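Local atomic coordinates of Sso-CP2 metallo-carboxypetidase (Sulfolobus solfataricus, PDB entry 4MMO), a protein that probably hydrolyses peptides as a zinc-dependent metallo-carboxypeptidase of the M20 family. Residues Y69-V74 and A102-G107. Residues are numbered along the deposited sequence; the frame is centred on the assembly and turned at random.
Sequences YNHYDV and ASDNKG
His-71 and Asp-104 converge on one zinc ion: His-71 NE2 lies 2.8 Å from Asp-104 OD1, a proximity set by shared metal coordination rather than by a hydrogen bond. The carboxylate meets the imidazole at its edge with the two planes 87° apart, and Glu-163 supplies the third protein ligand. Asn-105, which follows a cis peptide bond, covers one ring face; its CB stands 3.5 Å from the His-71 ring centroid, 24° off the normal, a CH-pi contact shifted toward the CE1–NE2 rim. The ring's rotation is fixed further by ND1, which donates in the ring plane to Asp-73 O at 2.9 Å.

The Asn-105 amide is carried back to the strand by a chi1 of -178°, which sets CG opposite the backbone N. OD1 accepts an almost straight bond from Asn-70 ND2 (2.9 Å) and a longer one from His-71 N (3.3 Å), the latter in the carbonyl plane on a lone pair; ND2 donates to Glu-163 O, tying in another ligand-bearing segment. A water accepts from Asn-105 N and donates to the carbonyls of His-71 and Asp-73. Separately, the extended Lys-106 chain brings CE to 3.9 Å from Val-74 CG1.

Its ring contact and amide hydrogen bonds place Asn-105 in the second shell of the M20 metal site, bracing the histidine, while the ND1 bond to Asp-73 O is consistent with NE2 presenting its lone pair to zinc.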
ATOM      1  N   TYR A  69      27.301 -24.175  -7.923  1.00 31.50           N
ATOM      2  CA  TYR A  69      26.193 -23.691  -7.107  1.00 26.07           C
ATOM      3  C   TYR A  69      24.880 -23.723  -7.881  1.00 37.04           C
ATOM      4  O   TYR A  69      24.804 -23.270  -9.022  1.00 31.95           O
ATOM      5  CB  TYR A  69      26.473 -22.261  -6.619  1.00 22.97           C
ATOM      6  CG  TYR A  69      25.269 -21.557  -6.020  1.00 37.31           C
ATOM      7  CD1 TYR A  69      24.385 -20.850  -6.824  1.00 39.05           C
ATOM      8  CD2 TYR A  69      25.021 -21.594  -4.653  1.00 41.36           C
ATOM      9  CE1 TYR A  69      23.288 -20.207  -6.290  1.00 34.86           C
ATOM     10  CE2 TYR A  69      23.919 -20.948  -4.105  1.00 30.97           C
ATOM     11  CZ  TYR A  69      23.057 -20.258  -4.930  1.00 42.41           C
ATOM     12  OH  TYR A  69      21.957 -19.618  -4.404  1.00 40.21           O
ATOM     13  N   ASN A  70      23.848 -24.266  -7.243  1.00 32.56           N
ATOM     14  CA  ASN A  70      22.481 -24.188  -7.749  1.00 31.05           C
ATOM     15  C   ASN A  70      21.527 -24.103  -6.560  1.00 37.97           C
ATOM     16  O   ASN A  70      21.951 -24.253  -5.421  1.00 35.93           O
ATOM     17  CB  ASN A  70      22.147 -25.402  -8.617  1.00 35.68           C
ATOM     18  CG  ASN A  70      22.842 -25.368  -9.967  1.00 35.58           C
ATOM     19  OD1 ASN A  70      23.803 -26.098 -10.202  1.00 34.33           O
ATOM     20  ND2 ASN A  70      22.346 -24.527 -10.867  1.00 34.35           N
ATOM     21  N   HIS A  71      20.248 -23.851  -6.814  1.00 36.13           N
ATOM     22  CA  HIS A  71      19.266 -23.834  -5.731  1.00 29.48           C
ATOM     23  C   HIS A  71      18.026 -24.628  -6.104  1.00 32.48           C
ATOM     24  O   HIS A  71      17.514 -24.508  -7.219  1.00 38.27           O
ATOM     25  CB  HIS A  71      18.904 -22.402  -5.332  1.00 23.80           C
ATOM     26  CG  HIS A  71      18.247 -21.612  -6.421  1.00 33.90           C
ATOM     27  ND1 HIS A  71      16.905 -21.698  -6.697  1.00 27.24           N
ATOM     28  CD2 HIS A  71      18.762 -20.713  -7.294  1.00 44.32           C
ATOM     29  CE1 HIS A  71      16.612 -20.881  -7.700  1.00 34.01           C
ATOM     30  NE2 HIS A  71      17.720 -20.276  -8.078  1.00 38.30           N
ATOM     31  N   TYR A  72      17.561 -25.449  -5.165  1.00 37.88           N
ATOM     32  CA  TYR A  72      16.426 -26.335  -5.411  1.00 33.08           C
ATOM     33  C   TYR A  72      15.089 -25.695  -5.043  1.00 36.26           C
ATOM     34  O   TYR A  72      14.034 -26.233  -5.368  1.00 42.78           O
ATOM     35  CB  TYR A  72      16.605 -27.669  -4.676  1.00 35.92           C
ATOM     36  CG  TYR A  72      16.688 -27.567  -3.168  1.00 38.06           C
ATOM     37  CD1 TYR A  72      15.538 -27.599  -2.382  1.00 43.64           C
ATOM     38  CD2 TYR A  72      17.913 -27.462  -2.529  1.00 31.46           C
ATOM     39  CE1 TYR A  72      15.613 -27.513  -1.004  1.00 38.24           C
ATOM     40  CE2 TYR A  72      18.000 -27.378  -1.151  1.00 35.69           C
ATOM     41  CZ  TYR A  72      16.846 -27.401  -0.393  1.00 52.21           C
ATOM     42  OH  TYR A  72      16.934 -27.317   0.978  1.00 45.96           O
ATOM     43  N   ASP A  73      15.130 -24.545  -4.378  1.00 34.99           N
ATOM     44  CA  ASP A  73      13.902 -23.837  -4.033  1.00 29.68           C
ATOM     45  C   ASP A  73      13.413 -23.021  -5.217  1.00 37.84           C
ATOM     46  O   ASP A  73      14.208 -22.605  -6.059  1.00 39.66           O
ATOM     47  CB  ASP A  73      14.104 -22.926  -2.814  1.00 24.84           C
ATOM     48  CG  ASP A  73      15.109 -21.811  -3.070  1.00 35.39           C
ATOM     49  OD1 ASP A  73      16.226 -22.119  -3.526  1.00 39.36           O
ATOM     50  OD2 ASP A  73      14.783 -20.630  -2.821  1.00 36.46           O
ATOM     51  N   VAL A  74      12.103 -22.795  -5.268  1.00 41.53           N
ATOM     52  CA  VAL A  74      11.469 -22.063  -6.361  1.00 31.69           C
ATOM     53  C   VAL A  74      10.591 -20.931  -5.840  1.00 39.00           C
ATOM     54  O   VAL A  74      10.292 -20.862  -4.648  1.00 43.93           O
ATOM     55  CB  VAL A  74      10.593 -22.997  -7.213  1.00 33.96           C
ATOM     56  CG1 VAL A  74      11.450 -24.051  -7.891  1.00 33.62           C
ATOM     57  CG2 VAL A  74       9.507 -23.659  -6.347  1.00 33.24           C
ATOM     58  N   ALA A 102      11.204 -24.656 -13.748  1.00 30.57           N
ATOM     59  CA  ALA A 102      11.741 -25.284 -14.948  1.00 37.80           C
ATOM     60  C   ALA A 102      13.004 -24.550 -15.422  1.00 32.18           C
ATOM     61  O   ALA A 102      14.013 -25.172 -15.749  1.00 40.77           O
ATOM     62  CB  ALA A 102      10.688 -25.303 -16.038  1.00 35.35           C
ATOM     63  N   SER A 103      12.931 -23.223 -15.423  1.00 29.00           N
ATOM     64  CA  SER A 103      14.040 -22.368 -15.807  1.00 52.80           C
ATOM     65  C   SER A 103      14.891 -21.996 -14.593  1.00 60.95           C
ATOM     66  O   SER A 103      16.114 -22.146 -14.613  1.00 66.49           O
ATOM     67  CB  SER A 103      13.498 -21.103 -16.469  1.00 56.88           C
ATOM     68  OG  SER A 103      14.546 -20.204 -16.785  1.00 84.89           O
ATOM     69  N   ASP A 104      14.227 -21.518 -13.542  1.00 40.43           N
ATOM     70  CA  ASP A 104      14.883 -21.045 -12.325  1.00 44.67           C
ATOM     71  C   ASP A 104      14.463 -21.939 -11.158  1.00 42.48           C
ATOM     72  O   ASP A 104      13.420 -21.683 -10.563  1.00 43.48           O
ATOM     73  CB  ASP A 104      14.450 -19.592 -12.059  1.00 34.72           C
ATOM     74  CG  ASP A 104      15.029 -19.015 -10.769  1.00 50.58           C
ATOM     75  OD1 ASP A 104      16.009 -19.569 -10.228  1.00 48.50           O
ATOM     76  OD2 ASP A 104      14.503 -17.982 -10.298  1.00 67.17           O
ATOM     77  N   ASN A 105      15.240 -22.968 -10.798  1.00 33.74           N
ATOM     78  CA  ASN A 105      16.584 -23.247 -11.312  1.00 30.21           C
ATOM     79  C   ASN A 105      16.811 -24.763 -11.416  1.00 43.66           C
ATOM     80  O   ASN A 105      17.949 -25.234 -11.438  1.00 36.43           O
ATOM     81  CB  ASN A 105      17.612 -22.608 -10.364  1.00 30.18           C
ATOM     82  CG  ASN A 105      19.059 -22.796 -10.811  1.00 41.91           C
ATOM     83  OD1 ASN A 105      19.908 -23.214 -10.019  1.00 29.09           O
ATOM     84  ND2 ASN A 105      19.345 -22.489 -12.076  1.00 36.59           N
ATOM     85  N   LYS A 106      15.726 -25.534 -11.487  1.00 42.10           N
ATOM     86  CA  LYS A 106      15.829 -26.997 -11.444  1.00 31.41           C
ATOM     87  C   LYS A 106      16.321 -27.635 -12.744  1.00 30.45           C
ATOM     88  O   LYS A 106      17.083 -28.600 -12.711  1.00 34.43           O
ATOM     89  CB  LYS A 106      14.485 -27.622 -11.065  1.00 30.69           C
ATOM     90  CG  LYS A 106      14.036 -27.306  -9.648  1.00 29.22           C
ATOM     91  CD  LYS A 106      12.769 -28.067  -9.305  1.00 30.72           C
ATOM     92  CE  LYS A 106      12.321 -27.807  -7.868  1.00 38.84           C
ATOM     93  NZ  LYS A 106      11.028 -28.477  -7.574  1.00 40.75           N
ATOM     94  N   GLY A 107      15.850 -27.127 -13.878  1.00 27.30           N
ATOM     95  CA  GLY A 107      16.269 -27.643 -15.170  1.00 32.76           C
ATOM     96  C   GLY A 107      17.776 -27.521 -15.345  1.00 26.12           C
ATOM     97  O   GLY A 107      18.456 -28.480 -15.713  1.00 38.65           O
TER
HETATM   98  O   HOH W   1      14.958 -24.285  -8.230  1.00 33.73           O